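Carbohydrate binding module family 33 and 10 domain protein (PDB 6RW7) probably cleaves cellulose by oxidation, through the copper-binding AA10 lytic polysaccharide monooxygenase domain that makes up this part of the longer protein. Local coordinates at residues A[131-144]-A[168-182]. Sequence-based numbering, arbitrary orientation.
Sequences LTWADFEDQPFCDE and VTCNVPSRSGRHVIF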
ATOM      1  N   LEU A 131      11.469   3.469  -5.779  1.00 12.93           N
ATOM      2  CA  LEU A 131      11.738   2.201  -5.076  1.00 12.80           C
ATOM      3  C   LEU A 131      12.054   1.116  -6.114  1.00 12.96           C
ATOM      4  O   LEU A 131      11.547   1.155  -7.242  1.00 13.64           O
ATOM      5  CB  LEU A 131      10.510   1.830  -4.248  1.00 12.53           C
ATOM      6  CG  LEU A 131      10.189   2.788  -3.109  1.00 12.90           C
ATOM      7  CD1 LEU A 131       8.787   2.490  -2.558  1.00 13.69           C
ATOM      8  CD2 LEU A 131      11.252   2.699  -2.019  1.00 14.06           C
ATOM      9  N   THR A 132      12.911   0.182  -5.728  1.00 13.37           N
ATOM     10  CA  THR A 132      13.259  -1.019  -6.507  1.00 13.40           C
ATOM     11  C   THR A 132      13.016  -2.229  -5.627  1.00 12.44           C
ATOM     12  O   THR A 132      12.960  -2.075  -4.381  1.00 12.13           O
ATOM     13  CB  THR A 132      14.722  -1.010  -6.981  1.00 15.29           C
ATOM     14  OG1 THR A 132      15.562  -1.273  -5.854  1.00 17.61           O
ATOM     15  CG2 THR A 132      15.107   0.295  -7.634  1.00 16.16           C
ATOM     16  N   TRP A 133      12.935  -3.404  -6.237  1.00 12.41           N
ATOM     17  CA  TRP A 133      12.749  -4.657  -5.474  1.00 12.25           C
ATOM     18  C   TRP A 133      13.964  -4.906  -4.575  1.00 13.05           C
ATOM     19  O   TRP A 133      13.789  -5.531  -3.514  1.00 13.48           O
ATOM     20  CB  TRP A 133      12.411  -5.845  -6.378  1.00 12.03           C
ATOM     21  CG  TRP A 133      11.052  -5.644  -6.965  1.00 12.19           C
ATOM     22  CD1 TRP A 133      10.749  -5.466  -8.278  1.00 11.94           C
ATOM     23  CD2 TRP A 133       9.820  -5.514  -6.239  1.00 11.67           C
ATOM     24  NE1 TRP A 133       9.415  -5.244  -8.422  1.00 11.98           N
ATOM     25  CE2 TRP A 133       8.817  -5.261  -7.196  1.00 11.60           C
ATOM     26  CE3 TRP A 133       9.457  -5.591  -4.894  1.00 11.34           C
ATOM     27  CZ2 TRP A 133       7.480  -5.086  -6.859  1.00 11.14           C
ATOM     28  CZ3 TRP A 133       8.130  -5.432  -4.555  1.00 10.79           C
ATOM     29  CH2 TRP A 133       7.158  -5.154  -5.525  1.00 11.02           C
ATOM     30  N   ALA A 134      15.145  -4.423  -4.947  1.00 13.29           N
ATOM     31  CA  ALA A 134      16.356  -4.593  -4.113  1.00 13.72           C
ATOM     32  C   ALA A 134      16.179  -3.868  -2.769  1.00 12.99           C
ATOM     33  O   ALA A 134      16.857  -4.226  -1.822  1.00 13.37           O
ATOM     34  CB  ALA A 134      17.558  -4.070  -4.860  1.00 14.48           C
ATOM     35  N   ASP A 135      15.274  -2.891  -2.666  1.00 11.71           N
ATOM     36  CA  ASP A 135      15.011  -2.168  -1.399  1.00 11.92           C
ATOM     37  C   ASP A 135      14.213  -3.043  -0.429  1.00 11.15           C
ATOM     38  O   ASP A 135      14.203  -2.710   0.767  1.00 11.43           O
ATOM     39  CB  ASP A 135      14.216  -0.892  -1.652  1.00 12.08           C
ATOM     40  CG  ASP A 135      14.954   0.153  -2.465  1.00 14.27           C
ATOM     41  OD1 ASP A 135      16.201   0.246  -2.286  1.00 14.41           O
ATOM     42  OD2 ASP A 135      14.282   0.904  -3.241  1.00 14.42           O
ATOM     43  N   PHE A 136      13.523  -4.074  -0.911  1.00 11.15           N
ATOM     44  CA  PHE A 136      12.517  -4.818  -0.128  1.00 10.61           C
ATOM     45  C   PHE A 136      13.005  -6.210   0.224  1.00 11.28           C
ATOM     46  O   PHE A 136      13.798  -6.822  -0.521  1.00 11.04           O
ATOM     47  CB  PHE A 136      11.195  -4.943  -0.892  1.00 10.87           C
ATOM     48  CG  PHE A 136      10.430  -3.650  -0.860  1.00 10.22           C
ATOM     49  CD1 PHE A 136      10.642  -2.648  -1.798  1.00 10.02           C
ATOM     50  CD2 PHE A 136       9.487  -3.433   0.124  1.00 10.22           C
ATOM     51  CE1 PHE A 136       9.969  -1.439  -1.723  1.00  9.81           C
ATOM     52  CE2 PHE A 136       8.816  -2.226   0.192  1.00  9.37           C
ATOM     53  CZ  PHE A 136       9.034  -1.249  -0.744  1.00 10.21           C
ATOM     54  N   GLU A 137      12.537  -6.691   1.366  1.00 11.37           N
ATOM     55  CA  GLU A 137      12.695  -8.110   1.769  0.50 11.10           C
ATOM     56  C   GLU A 137      12.112  -9.002   0.665  1.00 12.09           C
ATOM     57  O   GLU A 137      11.077  -8.626   0.049  1.00 12.38           O
ATOM     58  CB  GLU A 137      11.979  -8.373   3.093  0.50 10.56           C
ATOM     59  CG  GLU A 137      12.605  -7.672   4.280  0.50 10.47           C
ATOM     60  CD  GLU A 137      12.142  -8.207   5.627  0.50 10.18           C
ATOM     61  OE1 GLU A 137      10.932  -8.575   5.754  0.50 10.80           O
ATOM     62  OE2 GLU A 137      13.000  -8.254   6.559  0.50 10.84           O
ATOM     63  N   ASP A 138      12.747 -10.132   0.427  1.00 12.47           N
ATOM     64  CA  ASP A 138      12.323 -11.067  -0.638  1.00 13.76           C
ATOM     65  C   ASP A 138      11.006 -11.742  -0.283  1.00 13.60           C
ATOM     66  O   ASP A 138      10.316 -12.115  -1.215  1.00 14.14           O
ATOM     67  CB  ASP A 138      13.407 -12.117  -0.875  1.00 17.23           C
ATOM     68  CG  ASP A 138      14.660 -11.513  -1.483  1.00 22.85           C
ATOM     69  OD1 ASP A 138      14.574 -10.407  -2.093  1.00 26.66           O
ATOM     70  OD2 ASP A 138      15.722 -12.134  -1.323  1.00 29.99           O
ATOM     71  N   GLN A 139      10.726 -11.956   0.997  1.00 13.43           N
ATOM     72  CA  GLN A 139       9.522 -12.666   1.462  1.00 13.33           C
ATOM     73  C   GLN A 139       8.663 -11.678   2.230  1.00 12.56           C
ATOM     74  O   GLN A 139       9.161 -10.768   2.890  1.00 10.85           O
ATOM     75  CB  GLN A 139       9.899 -13.865   2.335  1.00 15.52           C
ATOM     76  CG  GLN A 139      10.680 -14.939   1.581  1.00 18.31           C
ATOM     77  CD  GLN A 139       9.841 -15.595   0.521  1.00 21.25           C
ATOM     78  OE1 GLN A 139       8.658 -15.864   0.721  1.00 24.99           O
ATOM     79  NE2 GLN A 139      10.434 -15.830  -0.639  1.00 27.18           N
ATOM     80  N   PRO A 140       7.335 -11.877   2.238  1.00 11.33           N
ATOM     81  CA  PRO A 140       6.476 -11.007   3.039  1.00 11.44           C
ATOM     82  C   PRO A 140       6.679 -11.226   4.543  1.00 11.82           C
ATOM     83  O   PRO A 140       6.916 -12.349   4.950  1.00 12.31           O
ATOM     84  CB  PRO A 140       5.046 -11.378   2.627  1.00 12.12           C
ATOM     85  CG  PRO A 140       5.170 -12.702   1.926  1.00 12.65           C
ATOM     86  CD  PRO A 140       6.599 -12.866   1.448  1.00 11.81           C
ATOM     87  N   PHE A 141       6.519 -10.174   5.341  1.00 10.86           N
ATOM     88  CA  PHE A 141       6.554 -10.295   6.820  1.00 11.55           C
ATOM     89  C   PHE A 141       5.173 -10.672   7.353  1.00 11.78           C
ATOM     90  O   PHE A 141       5.077 -11.114   8.491  1.00 12.96           O
ATOM     91  CB  PHE A 141       7.064  -9.009   7.458  1.00 10.98           C
ATOM     92  CG  PHE A 141       6.127  -7.830   7.417  1.00 10.69           C
ATOM     93  CD1 PHE A 141       5.145  -7.661   8.374  1.00 11.53           C
ATOM     94  CD2 PHE A 141       6.249  -6.866   6.434  1.00 10.58           C
ATOM     95  CE1 PHE A 141       4.307  -6.557   8.351  1.00 11.17           C
ATOM     96  CE2 PHE A 141       5.445  -5.741   6.424  1.00 10.29           C
ATOM     97  CZ  PHE A 141       4.451  -5.607   7.362  1.00  9.87           C
ATOM     98  N   CYS A 142       4.117 -10.498   6.556  1.00 11.88           N
ATOM     99  CA  CYS A 142       2.746 -10.834   6.974  1.00 12.36           C
ATOM    100  C   CYS A 142       2.023 -11.340   5.732  1.00 12.70           C
ATOM    101  O   CYS A 142       2.114 -10.690   4.695  1.00 12.83           O
ATOM    102  CB  CYS A 142       2.089  -9.603   7.580  1.00 13.47           C
ATOM    103  SG  CYS A 142       0.440  -9.883   8.275  1.00 16.41           S
ATOM    104  N   ASP A 143       1.422 -12.514   5.817  1.00 12.64           N
ATOM    105  CA  ASP A 143       0.748 -13.148   4.661  1.00 13.38           C
ATOM    106  C   ASP A 143      -0.389 -13.954   5.266  1.00 13.65           C
ATOM    107  O   ASP A 143      -0.116 -15.006   5.863  1.00 15.41           O
ATOM    108  CB  ASP A 143       1.730 -13.967   3.823  1.00 14.31           C
ATOM    109  CG  ASP A 143       1.096 -14.644   2.619  1.00 16.21           C
ATOM    110  OD1 ASP A 143      -0.105 -14.494   2.409  1.00 19.81           O
ATOM    111  OD2 ASP A 143       1.797 -15.349   1.952  1.00 21.05           O
ATOM    112  N   GLU A 144      -1.587 -13.386   5.236  1.00 12.64           N
ATOM    113  CA  GLU A 144      -2.755 -13.951   5.927  1.00 12.01           C
ATOM    114  C   GLU A 144      -3.803 -14.245   4.870  1.00 11.91           C
ATOM    115  O   GLU A 144      -4.257 -13.290   4.201  1.00 12.50           O
ATOM    116  CB  GLU A 144      -3.238 -13.006   7.012  1.00 11.82           C
ATOM    117  CG  GLU A 144      -2.212 -12.813   8.110  1.00 12.38           C
ATOM    118  CD  GLU A 144      -1.869 -14.032   8.951  1.00 14.89           C
ATOM    119  OE1 GLU A 144      -2.560 -15.079   8.849  1.00 15.28           O
ATOM    120  OE2 GLU A 144      -0.856 -13.959   9.683  1.00 15.12           O
ATOM    121  N   VAL A 168      -6.332  -6.359   9.332  1.00 12.71           N
ATOM    122  CA  VAL A 168      -5.376  -7.489   9.392  1.00 13.36           C
ATOM    123  C   VAL A 168      -4.392  -7.190  10.506  1.00 13.74           C
ATOM    124  O   VAL A 168      -3.791  -6.110  10.463  1.00 13.47           O
ATOM    125  CB  VAL A 168      -4.556  -7.677   8.109  1.00 15.83           C
ATOM    126  CG1 VAL A 168      -3.865  -9.029   8.102  1.00 15.71           C
ATOM    127  CG2 VAL A 168      -5.302  -7.428   6.836  1.00 18.50           C
ATOM    128  N   THR A 169      -4.125  -8.155  11.376  1.00 13.08           N
ATOM    129  CA  THR A 169      -3.112  -8.006  12.443  1.00 14.45           C
ATOM    130  C   THR A 169      -1.825  -8.692  11.995  1.00 13.56           C
ATOM    131  O   THR A 169      -1.884  -9.853  11.550  1.00 13.84           O
ATOM    132  CB  THR A 169      -3.688  -8.516  13.763  1.00 17.38           C
ATOM    133  OG1 THR A 169      -4.871  -7.753  13.992  1.00 20.96           O
ATOM    134  CG2 THR A 169      -2.717  -8.349  14.908  1.00 18.21           C
ATOM    135  N   CYS A 170      -0.703  -7.987  12.102  1.00 12.91           N
ATOM    136  CA  CYS A 170       0.601  -8.441  11.582  1.00 13.68           C
ATOM    137  C   CYS A 170       1.651  -8.223  12.664  1.00 13.88           C
ATOM    138  O   CYS A 170       1.519  -7.271  13.442  1.00 14.31           O
ATOM    139  CB  CYS A 170       1.015  -7.660  10.340  1.00 14.13           C
ATOM    140  SG  CYS A 170      -0.020  -7.897   8.866  1.00 16.68           S
ATOM    141  N   ASN A 171       2.700  -9.036  12.638  1.00 14.28           N
ATOM    142  CA  ASN A 171       3.924  -8.806  13.440  1.00 14.16           C
ATOM    143  C   ASN A 171       4.901  -8.003  12.577  1.00 13.30           C
ATOM    144  O   ASN A 171       5.559  -8.590  11.707  1.00 13.65           O
ATOM    145  CB  ASN A 171       4.529 -10.140  13.882  1.00 16.59           C
ATOM    146  CG  ASN A 171       5.754  -9.971  14.746  1.00 20.89           C
ATOM    147  OD1 ASN A 171       5.917  -8.957  15.423  1.00 24.89           O
ATOM    148  ND2 ASN A 171       6.633 -10.959  14.706  1.00 24.35           N
ATOM    149  N   VAL A 172       5.003  -6.703  12.821  1.00 11.18           N
ATOM    150  CA  VAL A 172       5.897  -5.814  12.047  1.00 11.21           C
ATOM    151  C   VAL A 172       7.321  -6.021  12.532  1.00 11.17           C
ATOM    152  O   VAL A 172       7.570  -5.951  13.729  1.00 11.09           O
ATOM    153  CB  VAL A 172       5.437  -4.357  12.170  1.00 11.14           C
ATOM    154  CG1 VAL A 172       6.358  -3.432  11.401  1.00 11.39           C
ATOM    155  CG2 VAL A 172       4.006  -4.186  11.668  1.00 11.65           C
ATOM    156  N   PRO A 173       8.273  -6.299  11.616  1.00 11.99           N
ATOM    157  CA  PRO A 173       9.673  -6.473  11.996  1.00 12.31           C
ATOM    158  C   PRO A 173      10.267  -5.226  12.648  1.00 11.59           C
ATOM    159  O   PRO A 173       9.839  -4.105  12.361  1.00 10.68           O
ATOM    160  CB  PRO A 173      10.381  -6.751  10.661  1.00 13.20           C
ATOM    161  CG  PRO A 173       9.303  -7.302   9.763  1.00 14.20           C
ATOM    162  CD  PRO A 173       8.056  -6.559  10.184  1.00 12.93           C
ATOM    163  N   SER A 174      11.268  -5.445  13.488  1.00 11.49           N
ATOM    164  CA  SER A 174      12.019  -4.350  14.133  1.00 12.24           C
ATOM    165  C   SER A 174      12.698  -3.557  13.028  1.00 11.05           C
ATOM    166  O   SER A 174      13.362  -4.161  12.148  1.00 10.47           O
ATOM    167  CB  SER A 174      13.063  -4.823  15.099  1.00 14.11           C
ATOM    168  OG  SER A 174      12.481  -5.549  16.165  1.00 19.81           O
ATOM    169  N   ARG A 175      12.528  -2.248  13.061  1.00 10.87           N
ATOM    170  CA  ARG A 175      13.128  -1.321  12.086  1.00 10.25           C
ATOM    171  C   ARG A 175      13.469  -0.039  12.821  1.00 10.60           C
ATOM    172  O   ARG A 175      12.874   0.224  13.910  1.00 11.22           O
ATOM    173  CB  ARG A 175      12.179  -1.015  10.928  1.00 10.69           C
ATOM    174  CG  ARG A 175      11.988  -2.153   9.935  1.00 10.63           C
ATOM    175  CD  ARG A 175      13.247  -2.445   9.147  1.00 10.82           C
ATOM    176  NE  ARG A 175      13.117  -3.489   8.125  1.00 10.73           N
ATOM    177  CZ  ARG A 175      13.232  -4.787   8.329  1.00 10.31           C
ATOM    178  NH1 ARG A 175      13.447  -5.278   9.540  1.00 11.48           N
ATOM    179  NH2 ARG A 175      13.143  -5.598   7.287  1.00 10.86           N
ATOM    180  N   SER A 176      14.398   0.705  12.245  1.00 10.20           N
ATOM    181  CA  SER A 176      14.772   2.062  12.684  1.00 11.58           C
ATOM    182  C   SER A 176      14.718   3.034  11.515  1.00 10.79           C
ATOM    183  O   SER A 176      15.091   2.669  10.404  1.00 10.43           O
ATOM    184  CB  SER A 176      16.142   2.035  13.322  1.00 12.14           C
ATOM    185  OG  SER A 176      16.121   1.132  14.417  1.00 14.82           O
ATOM    186  N   GLY A 177      14.312   4.279  11.759  1.00  9.95           N
ATOM    187  CA  GLY A 177      14.273   5.303  10.713  1.00 10.51           C
ATOM    188  C   GLY A 177      13.211   5.030   9.670  1.00 10.29           C
ATOM    189  O   GLY A 177      12.180   4.378   9.970  1.00  9.78           O
ATOM    190  N   ARG A 178      13.462   5.508   8.451  1.00 11.31           N
ATOM    191  CA  ARG A 178      12.429   5.624   7.418  1.00 11.85           C
ATOM    192  C   ARG A 178      12.389   4.375   6.554  1.00 10.50           C
ATOM    193  O   ARG A 178      13.387   3.994   5.950  1.00 10.32           O
ATOM    194  CB  ARG A 178      12.625   6.854   6.545  1.00 13.85           C
ATOM    195  CG  ARG A 178      11.366   7.105   5.718  1.00 16.00           C
ATOM    196  CD  ARG A 178      11.183   8.497   5.223  1.00 18.82           C
ATOM    197  NE  ARG A 178      10.173   8.503   4.196  1.00 19.08           N
ATOM    198  CZ  ARG A 178       9.672   9.602   3.636  1.00 22.81           C
ATOM    199  NH1 ARG A 178       8.740   9.491   2.704  1.00 23.58           N
ATOM    200  NH2 ARG A 178      10.085  10.803   4.019  1.00 24.62           N
ATOM    201  N   HIS A 179      11.190   3.802   6.453  1.00  9.84           N
ATOM    202  CA  HIS A 179      10.931   2.540   5.732  1.00  9.55           C
ATOM    203  C   HIS A 179       9.667   2.661   4.901  1.00  9.67           C
ATOM    204  O   HIS A 179       8.925   3.661   5.013  1.00  9.78           O
ATOM    205  CB  HIS A 179      10.919   1.365   6.713  1.00  9.30           C
ATOM    206  CG  HIS A 179      12.294   1.054   7.184  1.00  9.14           C
ATOM    207  ND1 HIS A 179      13.159   0.281   6.433  1.00  8.67           N
ATOM    208  CD2 HIS A 179      12.995   1.502   8.257  1.00  8.84           C
ATOM    209  CE1 HIS A 179      14.317   0.221   7.044  1.00  8.76           C
ATOM    210  NE2 HIS A 179      14.264   0.997   8.167  1.00  9.11           N
ATOM    211  N   VAL A 180       9.451   1.655   4.069  1.00  8.80           N
ATOM    212  CA  VAL A 180       8.213   1.560   3.263  1.00  8.79           C
ATOM    213  C   VAL A 180       7.638   0.171   3.439  1.00  8.85           C
ATOM    214  O   VAL A 180       8.394  -0.814   3.401  1.00  8.54           O
ATOM    215  CB  VAL A 180       8.475   1.836   1.777  1.00  9.31           C
ATOM    216  CG1 VAL A 180       7.172   1.748   1.015  1.00  9.76           C
ATOM    217  CG2 VAL A 180       9.137   3.182   1.548  1.00  9.79           C
ATOM    218  N   ILE A 181       6.326   0.120   3.616  1.00  8.73           N
ATOM    219  CA  ILE A 181       5.565  -1.154   3.582  1.00  8.97           C
ATOM    220  C   ILE A 181       4.823  -1.211   2.249  1.00  9.40           C
ATOM    221  O   ILE A 181       4.145  -0.246   1.891  1.00 10.37           O
ATOM    222  CB  ILE A 181       4.653  -1.260   4.817  1.00  9.47           C
ATOM    223  CG1 ILE A 181       5.521  -1.379   6.069  1.00 10.29           C
ATOM    224  CG2 ILE A 181       3.661  -2.415   4.678  1.00  9.67           C
ATOM    225  CD1 ILE A 181       4.793  -1.226   7.377  1.00 11.59           C
ATOM    226  N   PHE A 182       4.989  -2.315   1.529  1.00  8.91           N
ATOM    227  CA  PHE A 182       4.310  -2.595   0.246  1.00  8.99           C
ATOM    228  C   PHE A 182       3.292  -3.704   0.532  1.00  9.05           C
ATOM    229  O   PHE A 182       3.672  -4.780   1.024  1.00  9.41           O
ATOM    230  CB  PHE A 182       5.338  -2.944  -0.838  1.00  9.38           C
ATOM    231  CG  PHE A 182       4.720  -3.666  -2.004  1.00 10.05           C
ATOM    232  CD1 PHE A 182       4.054  -2.946  -2.971  1.00 10.53           C
ATOM    233  CD2 PHE A 182       4.742  -5.045  -2.098  1.00 10.81           C
ATOM    234  CE1 PHE A 182       3.433  -3.579  -4.027  1.00 10.78           C
ATOM    235  CE2 PHE A 182       4.120  -5.683  -3.158  1.00 10.32           C
ATOM    236  CZ  PHE A 182       3.460  -4.945  -4.105  1.00 10.06           C
TER
HETATM  237  O   HOH W   1       2.937 -11.013  10.538  1.00 20.31           O
HETATM  238  O   HOH W   2      -0.339 -12.068  11.528  1.00 20.68           O
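Arg175 NH2 meets Glu137 OE2 at 2.8 Å in a salt bridge whose hydrogen bond is bent and weak (143°), and doubtful as a lasting grip because Glu137 is modelled in two conformers. The same NH2 is also bonded to Thr119 O. Arg175 NH1 turns back to Ser174 O at 2.8 Å, which helps to hold the guanidinium from its own loop. Next along, Phe141 has CG between the backbone N and the carbonyl carbon (chi1 72°), which brings its ring against Pro173. Pro173 CD covers one face in a CH-pi contact, 3.9 Å from the ring centroid, while Ile181 CG2 meets the rim. With an alanine in place of Phe141, Pro173 would probably lose the ring face it rests on, and a gap would open between it and Ile181. Phe141 and Cys142 together face Phe116 as a classic beta bulge, and just there the Cys142–Cys170 disulfide (chi3 -74°) ties strand 142-145 to strand 165-172, crossing between the two sheets of the immunoglobulin-like sandwich characteristic of these enzymes. Beside it, one water donates to both Glu144 OE2 and Thr169 O, while Glu144 OE1 goes to Asn154. At the other end Phe136 CZ rests on Val180 CG1 (3.9 Å), and Trp133 drives its CH2 edge onto the face of Phe182, a T-shaped pair with centroids 5.3 Å apart; Trp133 NE1 is hydrogen-bonded to Thr64 OG1.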